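Local coordinates for periplasmic binding protein (Veillonella parvula, PDB 4N01) that probably binds a solute in the periplasm, in the cleft between two alpha/beta lobes, for delivery to a membrane transporter, at residues Ile140-Met145 with Val150-Pro155; Val67-Ala72 with Glu118-Val123; Thr129-Ser134 with Ile314-Arg319; Leu159-Asp164 with Asp248-Lys253. One frame throughout, in Å; residues are numbered along the deposited sequence.

Contact 1: Ile140-Met145 with Val150-Pro155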
loop_
_atom_site.group_PDB
_atom_site.type_symbol
_atom_site.label_atom_id
_atom_site.label_comp_id
_atom_site.label_asym_id
_atom_site.label_seq_id
_atom_site.Cartn_x
_atom_site.Cartn_y
_atom_site.Cartn_z
ATOM N N ILE A 140 -13.075 5.009 14.409
ATOM C CA ILE A 140 -13.928 4.237 15.306
ATOM C C ILE A 140 -13.085 3.264 16.115
ATOM O O ILE A 140 -12.574 2.284 15.565
ATOM C CB ILE A 140 -14.988 3.445 14.529
ATOM C CG1 ILE A 140 -15.744 4.374 13.582
ATOM C CG2 ILE A 140 -15.955 2.755 15.489
ATOM C CD1 ILE A 140 -16.831 3.678 12.816
ATOM N N PRO A 141 -12.934 3.536 17.425
ATOM C CA PRO A 141 -12.106 2.701 18.303
ATOM C C PRO A 141 -12.511 1.233 18.231
ATOM O O PRO A 141 -13.705 0.908 18.259
ATOM C CB PRO A 141 -12.394 3.264 19.699
ATOM C CG PRO A 141 -12.759 4.699 19.447
ATOM C CD PRO A 141 -13.540 4.665 18.156
ATOM N N ALA A 142 -11.510 0.368 18.119
ATOM C CA ALA A 142 -11.721 -1.060 17.952
ATOM C C ALA A 142 -12.592 -1.656 19.047
ATOM O O ALA A 142 -13.432 -2.506 18.771
ATOM C CB ALA A 142 -10.381 -1.778 17.891
ATOM N N ASP A 143 -12.390 -1.213 20.285
ATOM C CA ASP A 143 -13.133 -1.760 21.418
ATOM C C ASP A 143 -14.649 -1.588 21.262
ATOM O O ASP A 143 -15.423 -2.417 21.743
ATOM C CB ASP A 143 -12.653 -1.135 22.737
ATOM C CG ASP A 143 -13.092 0.311 22.893
ATOM O OD1 ASP A 143 -14.160 0.552 23.498
ATOM O OD2 ASP A 143 -12.375 1.210 22.409
ATOM N N LYS A 144 -15.068 -0.521 20.585
ATOM C CA LYS A 144 -16.491 -0.290 20.347
ATOM C C LYS A 144 -17.043 -1.311 19.359
ATOM O O LYS A 144 -18.121 -1.854 19.563
ATOM C CB LYS A 144 -16.733 1.129 19.830
ATOM C CG LYS A 144 -16.618 2.212 20.888
ATOM C CD LYS A 144 -16.884 3.582 20.274
ATOM C CE LYS A 144 -16.571 4.715 21.245
ATOM N NZ LYS A 144 -16.396 6.024 20.541
HETATM N N MSE A 145 -16.295 -1.564 18.289
HETATM C CA MSE A 145 -16.671 -2.582 17.313
HETATM C C MSE A 145 -16.698 -3.965 17.948
HETATM O O MSE A 145 -17.623 -4.753 17.737
HETATM C CB MSE A 145 -15.669 -2.603 16.164
HETATM C CG MSE A 145 -15.618 -1.338 15.352
HETATM SE SE MSE A 145 -14.550 -1.701 13.786
HETATM C CE MSE A 145 -14.587 0.092 12.997
ATOM N N VAL A 150 -18.162 -7.358 16.154
ATOM C CA VAL A 150 -17.490 -7.227 14.865
ATOM C C VAL A 150 -16.091 -7.843 14.953
ATOM O O VAL A 150 -15.348 -7.556 15.894
ATOM C CB VAL A 150 -17.360 -5.738 14.451
ATOM C CG1 VAL A 150 -16.571 -5.597 13.145
ATOM C CG2 VAL A 150 -18.742 -5.092 14.335
ATOM N N ASN A 151 -15.741 -8.690 13.985
ATOM C CA ASN A 151 -14.381 -9.220 13.859
ATOM C C ASN A 151 -13.501 -8.246 13.087
ATOM O O ASN A 151 -13.876 -7.799 12.000
ATOM C CB ASN A 151 -14.409 -10.571 13.135
ATOM C CG ASN A 151 -15.052 -11.671 13.972
ATOM O OD1 ASN A 151 -14.794 -11.774 15.173
ATOM N ND2 ASN A 151 -15.896 -12.488 13.347
ATOM N N ILE A 152 -12.329 -7.918 13.631
ATOM C CA ILE A 152 -11.433 -6.976 12.975
ATOM C C ILE A 152 -10.184 -7.705 12.512
ATOM O O ILE A 152 -9.583 -8.467 13.275
ATOM C CB ILE A 152 -10.997 -5.854 13.933
ATOM C CG1 ILE A 152 -12.225 -5.139 14.500
ATOM C CG2 ILE A 152 -10.090 -4.862 13.215
ATOM C CD1 ILE A 152 -11.894 -4.087 15.552
ATOM N N TRP A 153 -9.793 -7.476 11.264
ATOM C CA TRP A 153 -8.589 -8.089 10.712
ATOM C C TRP A 153 -7.772 -7.034 10.009
ATOM O O TRP A 153 -8.313 -6.242 9.236
ATOM C CB TRP A 153 -8.957 -9.167 9.692
ATOM C CG TRP A 153 -7.754 -9.778 9.050
ATOM C CD1 TRP A 153 -6.910 -10.692 9.605
ATOM C CD2 TRP A 153 -7.249 -9.507 7.735
ATOM N NE1 TRP A 153 -5.914 -11.013 8.715
ATOM C CE2 TRP A 153 -6.102 -10.300 7.559
ATOM C CE3 TRP A 153 -7.660 -8.671 6.691
ATOM C CZ2 TRP A 153 -5.354 -10.286 6.379
ATOM C CZ3 TRP A 153 -6.922 -8.661 5.516
ATOM C CH2 TRP A 153 -5.782 -9.467 5.373
ATOM N N ILE A 154 -6.468 -7.027 10.254
ATOM C CA ILE A 154 -5.577 -6.061 9.608
ATOM C C ILE A 154 -4.430 -6.804 8.935
ATOM O O ILE A 154 -3.791 -7.650 9.571
ATOM C CB ILE A 154 -4.983 -5.088 10.647
ATOM C CG1 ILE A 154 -6.111 -4.291 11.313
ATOM C CG2 ILE A 154 -3.968 -4.143 9.991
ATOM C CD1 ILE A 154 -5.654 -3.488 12.506
ATOM N N PRO A 155 -4.183 -6.515 7.645
ATOM C CA PRO A 155 -3.044 -7.144 6.964
ATOM C C PRO A 155 -1.751 -6.951 7.758
ATOM O O PRO A 155 -1.450 -5.838 8.221
ATOM C CB PRO A 155 -2.973 -6.397 5.632
ATOM C CG PRO A 155 -4.421 -6.000 5.354
ATOM C CD PRO A 155 -4.986 -5.672 6.738
#

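Contact 2: Val67-Ala72 with Glu118-Val123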
loop_
_atom_site.group_PDB
_atom_site.type_symbol
_atom_site.label_atom_id
_atom_site.label_comp_id
_atom_site.label_asym_id
_atom_site.label_seq_id
_atom_site.Cartn_x
_atom_site.Cartn_y
_atom_site.Cartn_z
ATOM N N VAL A 67 -16.940 -4.614 6.151
ATOM C CA VAL A 67 -16.705 -3.201 5.891
ATOM C C VAL A 67 -15.214 -2.958 5.752
ATOM O O VAL A 67 -14.424 -3.357 6.615
ATOM C CB VAL A 67 -17.256 -2.295 7.014
ATOM C CG1 VAL A 67 -16.775 -0.854 6.825
ATOM C CG2 VAL A 67 -18.801 -2.353 7.049
ATOM N N SER A 68 -14.825 -2.307 4.663
ATOM C CA SER A 68 -13.433 -1.938 4.489
ATOM C C SER A 68 -13.262 -0.444 4.765
ATOM O O SER A 68 -13.917 0.387 4.138
ATOM C CB SER A 68 -12.955 -2.269 3.079
ATOM O OG SER A 68 -11.651 -1.748 2.884
HETATM N N MSE A 69 -12.385 -0.114 5.710
HETATM C CA MSE A 69 -12.185 1.271 6.131
HETATM C C MSE A 69 -11.079 1.985 5.352
HETATM O O MSE A 69 -10.820 3.163 5.590
HETATM C CB MSE A 69 -11.838 1.318 7.628
HETATM C CG MSE A 69 -12.896 0.732 8.544
HETATM SE SE MSE A 69 -14.462 1.873 8.776
HETATM C CE MSE A 69 -13.760 3.050 10.184
ATOM N N SER A 70 -10.414 1.279 4.438
ATOM C CA SER A 70 -9.294 1.871 3.697
ATOM C C SER A 70 -9.315 1.423 2.247
ATOM O O SER A 70 -9.814 0.336 1.936
ATOM C CB SER A 70 -7.958 1.455 4.320
ATOM O OG SER A 70 -7.936 1.751 5.713
ATOM N N GLN A 71 -8.763 2.235 1.351
ATOM C CA GLN A 71 -8.794 1.857 -0.056
ATOM C C GLN A 71 -7.985 0.595 -0.347
ATOM O O GLN A 71 -8.385 -0.225 -1.188
ATOM C CB GLN A 71 -8.319 2.995 -0.958
ATOM C CG GLN A 71 -8.371 2.617 -2.432
ATOM C CD GLN A 71 -8.184 3.803 -3.352
ATOM O OE1 GLN A 71 -8.246 4.962 -2.916
ATOM N NE2 GLN A 71 -7.945 3.523 -4.634
ATOM N N ALA A 72 -6.850 0.446 0.338
ATOM C CA ALA A 72 -5.970 -0.693 0.109
ATOM C C ALA A 72 -6.665 -2.018 0.430
ATOM O O ALA A 72 -6.614 -2.955 -0.369
ATOM C CB ALA A 72 -4.675 -0.552 0.898
ATOM N N GLU A 118 -22.241 5.456 14.128
ATOM C CA GLU A 118 -23.650 5.251 13.780
ATOM C C GLU A 118 -23.856 4.790 12.336
ATOM O O GLU A 118 -24.632 3.869 12.079
ATOM C CB GLU A 118 -24.459 6.527 14.031
ATOM C CG GLU A 118 -24.766 6.808 15.497
ATOM C CD GLU A 118 -23.573 7.351 16.275
ATOM O OE1 GLU A 118 -23.679 7.430 17.518
ATOM O OE2 GLU A 118 -22.541 7.705 15.655
ATOM N N VAL A 119 -23.170 5.440 11.400
ATOM C CA VAL A 119 -23.220 5.054 9.992
ATOM C C VAL A 119 -22.600 3.671 9.789
ATOM O O VAL A 119 -23.113 2.845 9.026
ATOM C CB VAL A 119 -22.488 6.087 9.113
ATOM C CG1 VAL A 119 -22.335 5.577 7.689
ATOM C CG2 VAL A 119 -23.241 7.408 9.128
ATOM N N PHE A 120 -21.495 3.425 10.481
ATOM C CA PHE A 120 -20.843 2.125 10.439
ATOM C C PHE A 120 -21.820 1.040 10.894
ATOM O O PHE A 120 -22.046 0.065 10.181
ATOM C CB PHE A 120 -19.588 2.152 11.313
ATOM C CG PHE A 120 -18.873 0.831 11.414
ATOM C CD1 PHE A 120 -18.024 0.404 10.405
ATOM C CD2 PHE A 120 -19.028 0.030 12.539
ATOM C CE1 PHE A 120 -17.358 -0.807 10.505
ATOM C CE2 PHE A 120 -18.355 -1.182 12.647
ATOM C CZ PHE A 120 -17.528 -1.600 11.629
HETATM N N MSE A 121 -22.428 1.230 12.062
HETATM C CA MSE A 121 -23.338 0.224 12.616
HETATM C C MSE A 121 -24.610 0.053 11.789
HETATM O O MSE A 121 -25.267 -0.986 11.865
HETATM C CB MSE A 121 -23.714 0.550 14.071
HETATM C CG MSE A 121 -22.604 0.307 15.088
HETATM SE SE MSE A 121 -21.748 -1.442 14.934
HETATM C CE MSE A 121 -23.324 -2.578 15.184
ATOM N N SER A 122 -24.949 1.065 10.995
ATOM C CA SER A 122 -26.204 1.052 10.238
ATOM C C SER A 122 -26.254 -0.045 9.177
ATOM O O SER A 122 -27.337 -0.424 8.740
ATOM C CB SER A 122 -26.484 2.416 9.592
ATOM O OG SER A 122 -25.710 2.596 8.414
ATOM N N VAL A 123 -25.095 -0.556 8.759
ATOM C CA VAL A 123 -25.074 -1.611 7.744
ATOM C C VAL A 123 -24.902 -2.998 8.353
ATOM O O VAL A 123 -24.641 -3.968 7.635
ATOM C CB VAL A 123 -23.996 -1.383 6.662
ATOM C CG1 VAL A 123 -24.308 -0.126 5.860
ATOM C CG2 VAL A 123 -22.608 -1.303 7.287
#

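Contact 3: Thr129-Ser134 with Ile314-Arg319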
loop_
_atom_site.group_PDB
_atom_site.type_symbol
_atom_site.label_atom_id
_atom_site.label_comp_id
_atom_site.label_asym_id
_atom_site.label_seq_id
_atom_site.Cartn_x
_atom_site.Cartn_y
_atom_site.Cartn_z
ATOM N N THR A 129 -12.030 -4.264 8.188
ATOM C CA THR A 129 -10.596 -4.304 7.908
ATOM C C THR A 129 -10.144 -2.940 7.402
ATOM O O THR A 129 -10.969 -2.143 6.955
ATOM C CB THR A 129 -10.255 -5.385 6.860
ATOM O OG1 THR A 129 -8.829 -5.442 6.668
ATOM C CG2 THR A 129 -10.931 -5.067 5.528
ATOM N N GLY A 130 -8.842 -2.668 7.478
ATOM C CA GLY A 130 -8.308 -1.372 7.087
ATOM C C GLY A 130 -6.933 -1.139 7.683
ATOM O O GLY A 130 -6.407 -2.007 8.379
ATOM N N TRP A 131 -6.338 0.019 7.401
ATOM C CA TRP A 131 -5.124 0.428 8.093
ATOM C C TRP A 131 -5.443 0.566 9.582
ATOM O O TRP A 131 -6.589 0.844 9.944
ATOM C CB TRP A 131 -4.627 1.754 7.526
ATOM C CG TRP A 131 -3.934 1.639 6.199
ATOM C CD1 TRP A 131 -4.501 1.762 4.959
ATOM C CD2 TRP A 131 -2.537 1.383 5.976
ATOM N NE1 TRP A 131 -3.543 1.601 3.982
ATOM C CE2 TRP A 131 -2.330 1.370 4.578
ATOM C CE3 TRP A 131 -1.444 1.167 6.820
ATOM C CZ2 TRP A 131 -1.069 1.153 4.009
ATOM C CZ3 TRP A 131 -0.191 0.955 6.254
ATOM C CH2 TRP A 131 -0.018 0.945 4.862
ATOM N N PRO A 132 -4.450 0.331 10.448
ATOM C CA PRO A 132 -4.604 0.410 11.905
ATOM C C PRO A 132 -5.262 1.694 12.403
ATOM O O PRO A 132 -6.063 1.621 13.336
ATOM C CB PRO A 132 -3.159 0.333 12.405
ATOM C CG PRO A 132 -2.491 -0.535 11.409
ATOM C CD PRO A 132 -3.111 -0.155 10.075
ATOM N N ASP A 133 -4.951 2.839 11.805
ATOM C CA ASP A 133 -5.552 4.108 12.239
ATOM C C ASP A 133 -7.080 4.150 12.112
ATOM O O ASP A 133 -7.740 4.919 12.816
ATOM C CB ASP A 133 -4.931 5.292 11.500
ATOM C CG ASP A 133 -3.699 5.821 12.195
ATOM O OD1 ASP A 133 -3.063 5.041 12.939
ATOM O OD2 ASP A 133 -3.370 7.012 12.000
ATOM N N SER A 134 -7.631 3.312 11.229
ATOM C CA SER A 134 -9.079 3.186 11.048
ATOM C C SER A 134 -9.777 2.759 12.327
ATOM O O SER A 134 -10.985 2.940 12.476
ATOM C CB SER A 134 -9.402 2.125 9.979
ATOM O OG SER A 134 -8.709 2.376 8.768
ATOM N N ILE A 314 3.064 1.544 -4.178
ATOM C CA ILE A 314 4.263 1.225 -3.389
ATOM C C ILE A 314 3.963 0.928 -1.926
ATOM O O ILE A 314 4.875 0.825 -1.103
ATOM C CB ILE A 314 5.345 2.341 -3.482
ATOM C CG1 ILE A 314 4.753 3.706 -3.107
ATOM C CG2 ILE A 314 5.955 2.371 -4.869
ATOM C CD1 ILE A 314 5.798 4.809 -2.957
ATOM N N THR A 315 2.676 0.804 -1.608
ATOM C CA THR A 315 2.236 0.400 -0.281
ATOM C C THR A 315 1.377 -0.868 -0.441
ATOM O O THR A 315 0.985 -1.208 -1.566
ATOM C CB THR A 315 1.467 1.532 0.416
ATOM O OG1 THR A 315 0.383 1.940 -0.421
ATOM C CG2 THR A 315 2.403 2.714 0.672
ATOM N N PRO A 316 1.098 -1.581 0.665
ATOM C CA PRO A 316 0.437 -2.887 0.539
ATOM C C PRO A 316 -0.896 -2.814 -0.206
ATOM O O PRO A 316 -1.620 -1.829 -0.064
ATOM C CB PRO A 316 0.192 -3.282 1.992
ATOM C CG PRO A 316 1.352 -2.666 2.728
ATOM C CD PRO A 316 1.560 -1.336 2.047
ATOM N N GLY A 317 -1.205 -3.844 -0.990
ATOM C CA GLY A 317 -2.425 -3.863 -1.784
ATOM C C GLY A 317 -2.319 -4.914 -2.868
ATOM O O GLY A 317 -1.752 -5.983 -2.639
ATOM N N VAL A 318 -2.853 -4.619 -4.049
ATOM C CA VAL A 318 -2.880 -5.602 -5.127
ATOM C C VAL A 318 -2.134 -5.091 -6.346
ATOM O O VAL A 318 -2.113 -5.745 -7.379
ATOM C CB VAL A 318 -4.323 -5.965 -5.526
ATOM C CG1 VAL A 318 -5.066 -6.543 -4.333
ATOM C CG2 VAL A 318 -5.036 -4.730 -6.066
ATOM N N ARG A 319 -1.497 -3.924 -6.216
ATOM C CA ARG A 319 -0.889 -3.288 -7.381
ATOM C C ARG A 319 0.615 -3.475 -7.476
ATOM O O ARG A 319 1.224 -3.018 -8.448
ATOM C CB ARG A 319 -1.159 -1.783 -7.373
ATOM C CG ARG A 319 -2.622 -1.393 -7.210
ATOM C CD ARG A 319 -2.732 0.096 -7.450
ATOM N NE ARG A 319 -4.041 0.620 -7.085
ATOM C CZ ARG A 319 -4.543 1.754 -7.560
ATOM N NH1 ARG A 319 -3.856 2.471 -8.449
ATOM N NH2 ARG A 319 -5.734 2.161 -7.156
#

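Contact 4: Leu159-Asp164 with Asp248-Lys253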
loop_
_atom_site.group_PDB
_atom_site.type_symbol
_atom_site.label_atom_id
_atom_site.label_comp_id
_atom_site.label_asym_id
_atom_site.label_seq_id
_atom_site.Cartn_x
_atom_site.Cartn_y
_atom_site.Cartn_z
ATOM N N LEU A 159 1.336 -3.631 9.463
ATOM C CA LEU A 159 1.537 -3.598 10.917
ATOM C C LEU A 159 2.949 -3.283 11.399
ATOM O O LEU A 159 3.141 -2.939 12.570
ATOM C CB LEU A 159 1.088 -4.916 11.558
ATOM C CG LEU A 159 -0.425 -5.096 11.611
ATOM C CD1 LEU A 159 -0.792 -6.394 12.327
ATOM C CD2 LEU A 159 -1.036 -3.903 12.321
ATOM N N SER A 160 3.944 -3.414 10.529
ATOM C CA SER A 160 5.318 -3.203 10.985
ATOM C C SER A 160 6.297 -2.949 9.853
ATOM O O SER A 160 5.973 -3.144 8.677
ATOM C CB SER A 160 5.813 -4.402 11.796
ATOM O OG SER A 160 6.378 -5.383 10.941
ATOM N N THR A 161 7.503 -2.532 10.225
ATOM C CA THR A 161 8.557 -2.275 9.250
ATOM C C THR A 161 9.241 -3.553 8.772
ATOM O O THR A 161 10.176 -3.502 7.977
ATOM C CB THR A 161 9.608 -1.311 9.803
ATOM O OG1 THR A 161 10.035 -1.777 11.086
ATOM C CG2 THR A 161 9.015 0.076 9.965
ATOM N N LYS A 162 8.785 -4.702 9.261
ATOM C CA LYS A 162 9.265 -5.979 8.745
ATOM C C LYS A 162 8.588 -6.342 7.418
ATOM O O LYS A 162 9.056 -7.236 6.707
ATOM C CB LYS A 162 8.968 -7.093 9.751
ATOM C CG LYS A 162 9.856 -7.093 10.978
ATOM C CD LYS A 162 9.623 -8.358 11.801
ATOM C CE LYS A 162 10.767 -8.591 12.772
ATOM N NZ LYS A 162 12.083 -8.430 12.086
ATOM N N ALA A 163 7.489 -5.661 7.095
ATOM C CA ALA A 163 6.652 -6.047 5.954
ATOM C C ALA A 163 7.396 -6.061 4.626
ATOM O O ALA A 163 8.156 -5.146 4.316
ATOM C CB ALA A 163 5.458 -5.132 5.843
ATOM N N ASP A 164 7.158 -7.097 3.826
ATOM C CA ASP A 164 7.656 -7.104 2.450
ATOM C C ASP A 164 6.610 -7.701 1.509
ATOM O O ASP A 164 5.453 -7.902 1.909
ATOM C CB ASP A 164 9.020 -7.812 2.350
ATOM C CG ASP A 164 8.974 -9.277 2.783
ATOM O OD1 ASP A 164 7.893 -9.895 2.736
ATOM O OD2 ASP A 164 10.043 -9.816 3.165
ATOM N N ASP A 248 13.880 3.421 12.116
ATOM C CA ASP A 248 12.929 2.303 12.041
ATOM C C ASP A 248 11.492 2.795 11.864
ATOM O O ASP A 248 10.644 2.600 12.734
ATOM C CB ASP A 248 13.051 1.417 13.281
ATOM C CG ASP A 248 12.249 0.138 13.172
ATOM O OD1 ASP A 248 11.894 -0.268 12.041
ATOM O OD2 ASP A 248 11.970 -0.473 14.226
ATOM N N LYS A 249 11.226 3.436 10.730
ATOM C CA LYS A 249 9.893 3.969 10.440
ATOM C C LYS A 249 9.571 3.764 8.977
ATOM O O LYS A 249 10.471 3.772 8.140
ATOM C CB LYS A 249 9.857 5.468 10.741
ATOM C CG LYS A 249 10.082 5.808 12.201
ATOM C CD LYS A 249 10.106 7.309 12.417
ATOM C CE LYS A 249 10.202 7.619 13.898
ATOM N NZ LYS A 249 9.291 6.721 14.660
ATOM N N THR A 250 8.292 3.590 8.657
ATOM C CA THR A 250 7.911 3.499 7.257
ATOM C C THR A 250 8.102 4.853 6.574
ATOM O O THR A 250 8.668 4.921 5.488
ATOM C CB THR A 250 6.455 3.047 7.082
ATOM O OG1 THR A 250 5.611 3.819 7.940
ATOM C CG2 THR A 250 6.302 1.575 7.429
ATOM N N TRP A 251 7.617 5.919 7.219
ATOM C CA TRP A 251 7.635 7.276 6.652
ATOM C C TRP A 251 7.965 8.311 7.721
ATOM O O TRP A 251 7.477 8.216 8.840
ATOM C CB TRP A 251 6.259 7.639 6.064
ATOM C CG TRP A 251 5.801 6.722 4.958
ATOM C CD1 TRP A 251 5.068 5.573 5.092
ATOM C CD2 TRP A 251 6.059 6.873 3.549
ATOM N NE1 TRP A 251 4.853 5.003 3.853
ATOM C CE2 TRP A 251 5.449 5.783 2.892
ATOM C CE3 TRP A 251 6.729 7.835 2.780
ATOM C CZ2 TRP A 251 5.498 5.623 1.499
ATOM C CZ3 TRP A 251 6.780 7.673 1.403
ATOM C CH2 TRP A 251 6.161 6.575 0.776
ATOM N N ALA A 252 8.764 9.312 7.365
ATOM C CA ALA A 252 9.086 10.393 8.292
ATOM C C ALA A 252 9.767 11.496 7.527
ATOM O O ALA A 252 10.097 11.339 6.358
ATOM C CB ALA A 252 10.013 9.900 9.401
ATOM N N LYS A 253 10.001 12.608 8.204
ATOM C CA LYS A 253 10.748 13.697 7.603
ATOM C C LYS A 253 12.219 13.327 7.485
ATOM O O LYS A 253 12.784 12.724 8.391
ATOM C CB LYS A 253 10.598 14.969 8.441
ATOM C CG LYS A 253 9.350 15.785 8.131
ATOM C CD LYS A 253 9.596 17.275 8.385
ATOM C CE LYS A 253 8.417 18.132 7.933
ATOM N NZ LYS A 253 7.201 17.859 8.742
#

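Contact 1: Ile140-Met145 with Val150-Pro155
Ile152 pushes its CD1 methyl between Ala142 and Met145, and this apolar packing makes up most of the contact. CD1 lies 3.6 Å from CB of Ala142 and 4.0 Å from SE of Met145, a selenomethionine. With CG of Met145 anti to the carbonyl carbon and the chain extended at the next bond (chi2 -170°), the selenium is carried across the Ile152 side chain at about a right angle. Nearer the turn, CB of Met145 lies 4.0 Å from the branched CB of Val150. Polar interaction is confined to the backbone: Val150 N donates to Met145 O over 3.1 Å. The bond is fairly straight at the hydrogen (156°), but the donor stands above the carbonyl plane, 39° out of it. It ties the helix to the residue just before strand 151-153.

All four touching residues are buried. Helix 142-147 and strand 151-153 are the last two elements of a beta-alpha-beta unit that begins with strand 127-129, and 151-153 is the outermost strand of its parallel sheet. Phe50 of strand 44-50 covers Ala142 and Ile152, Phe135 packs on Ala142, Met145 and Ile152, and Ala128 of strand 127-129 lies against Met145 and Val150.

Contact 2: Val67-Ala72 with Glu118-Val123
Val67 meets the ring of Phe120 where the central strand, 66-68, of the five-stranded parallel sheet is covered by helix 117-121, an alpha/beta packing within one lobe of the binding protein. The valine comes to the ring edge, near its plane: CG1 is 3.7 Å from CE1 of Phe120, and CB of Val67 is nearly as close to the same ring atom. Its other methyl, CG2, touches CG2 of Val123 at 4.0 Å, the two side chains crossing at about a right angle. Cutting Val67 back to an alanine removes both methyls and would probably open a gap at the Phe120 edge and cost the Val123 methyl its contact with this strand.

Met69, a selenomethionine, adds a Met-aromatic contact from an oblique direction, its SE 5.2 Å from the Phe120 ring centroid and 58° off the ring normal. A bend at chi2 (-75°) folds its chain so that the selenium comes nearer the helix than its CB direction alone would suggest.

Farther out, Pro125 and Ile140 pack on Phe120, while Leu110 of strand 109-111 touches both Val67 and Val123. Backbone bonds from Val67 to Phe127 and Thr129 fix the strand beside 127-129. Near the end of the helix, the Ser122 hydroxyl turns back on the preceding turn, OG donating to Val119 O over 2.7 Å with the donor tilted 23° from the carbonyl plane.

Contact 3: Thr129-Ser134 with Ile314-Arg319
With CG set anti to its carbonyl carbon (chi1 -77°) and the ring turned by a chi2 of 92°, Trp131 brings the six-membered part of its indole up to Thr315 and Pro316. The outer ring atoms do the touching. CH2 lies 4.0 Å from CD of Pro316, and CZ2 of Trp131 is almost equally close to that same carbon; the proline approaches the indole obliquely, the two side chains crossing at about a right angle. Thr315 comes instead to the ring edge, near its plane, its CB 4.4 Å from CZ2 of Trp131. The contact is therefore light and wholly apolar, and it buries 91 Å². The Thr315 hydroxyl is engaged by Leu311 O in its own part of the chain.

The backbone of Trp131 is held by its own loop. Trp131 O accepts two bonds from Ser134, one from N at 3.0 Å and one from OG at 2.9 Å. Both donors reach the oxygen from the same face of the carbonyl plane, the hydroxyl tilted 22° from it. The Trp131 amide donates to Ser70 OG, so the backbone of Trp131 is held at both its N and its O.

A glycerol, probably from the crystallisation liquor, comes within about 4 Å of the Trp131 side chain, nearest atom to nearest atom. The contact joins the loop after strand 127-129 to the loop between helices 311-314 and 320-332, near the middle of the chain, consistent with the cleft between the two alpha/beta halves of a periplasmic binding protein. Ala72 of helix 71-79 touches Trp131, and Asn168 of helix 165-178 packs on Pro316 and bonds to Gly317 N.

Contact 4: Leu159-Asp164 with Asp248-Lys253
Thr161 turns both branches of its side chain to segment 248-253, the hydroxyl meeting Asp248 and the methyl resting on Thr250. OG1 sits between the backbone N and the carbonyl carbon (chi1 51°), and from there donates to OD1 of Asp248 over a short 2.6 Å. The hydroxyl reaches that oxygen on its syn side, 16° out of the carboxylate plane, and the two side chains lie oblique to one another. Asp248 in turn holds CG anti to its own N (chi1 -171°), bringing the carboxylate to the threonine. The CG2 methyl of Thr161 rests 3.8 Å from the backbone N of Thr250 and 4.0 Å from CG2 of that residue.

Thr161 is presented on a type I beta turn from Ser160 to Ala163. An ST turn shares this bend: Ser160 OG accepts from Lys162 N at 3.0 Å. A valine at Thr161 would probably leave Asp248 OD1 without this hydroxyl partner, with the carboxylate freer to turn at the surface.

The turn precedes helix 165-178, whose N-cap is Asp164. Across from it, the loop of Asp248 leads into strand 251-253 of a small antiparallel sheet, where Ala252 pairs with Thr223; just before the strand, Thr250 bonds through its backbone to Phe225.

How the contacts relate
Contacts 1 and 2 share one apolar core, their centres 11 Å apart: CE of Met145 packs 3.7 Å from CZ of Phe120, and CD1 of Ile140 lies 3.5 Å from CB of the same phenylalanine. Contact 3 is joined to both by polar links, a probable hydrogen bond of 2.7 Å between Trp153 O and Thr129 OG1 and another of 2.8 Å between Met69 N and Thr129 O. Its centre is about 5 Å from that of the chain, next to the glycerol, probably where the two lobes meet at the solute cleft. Contact 4, its centre 13 Å from that of contact 3, touches it through Leu159 against Pro132 and Trp251 against Ile314, but does not touch contact 2.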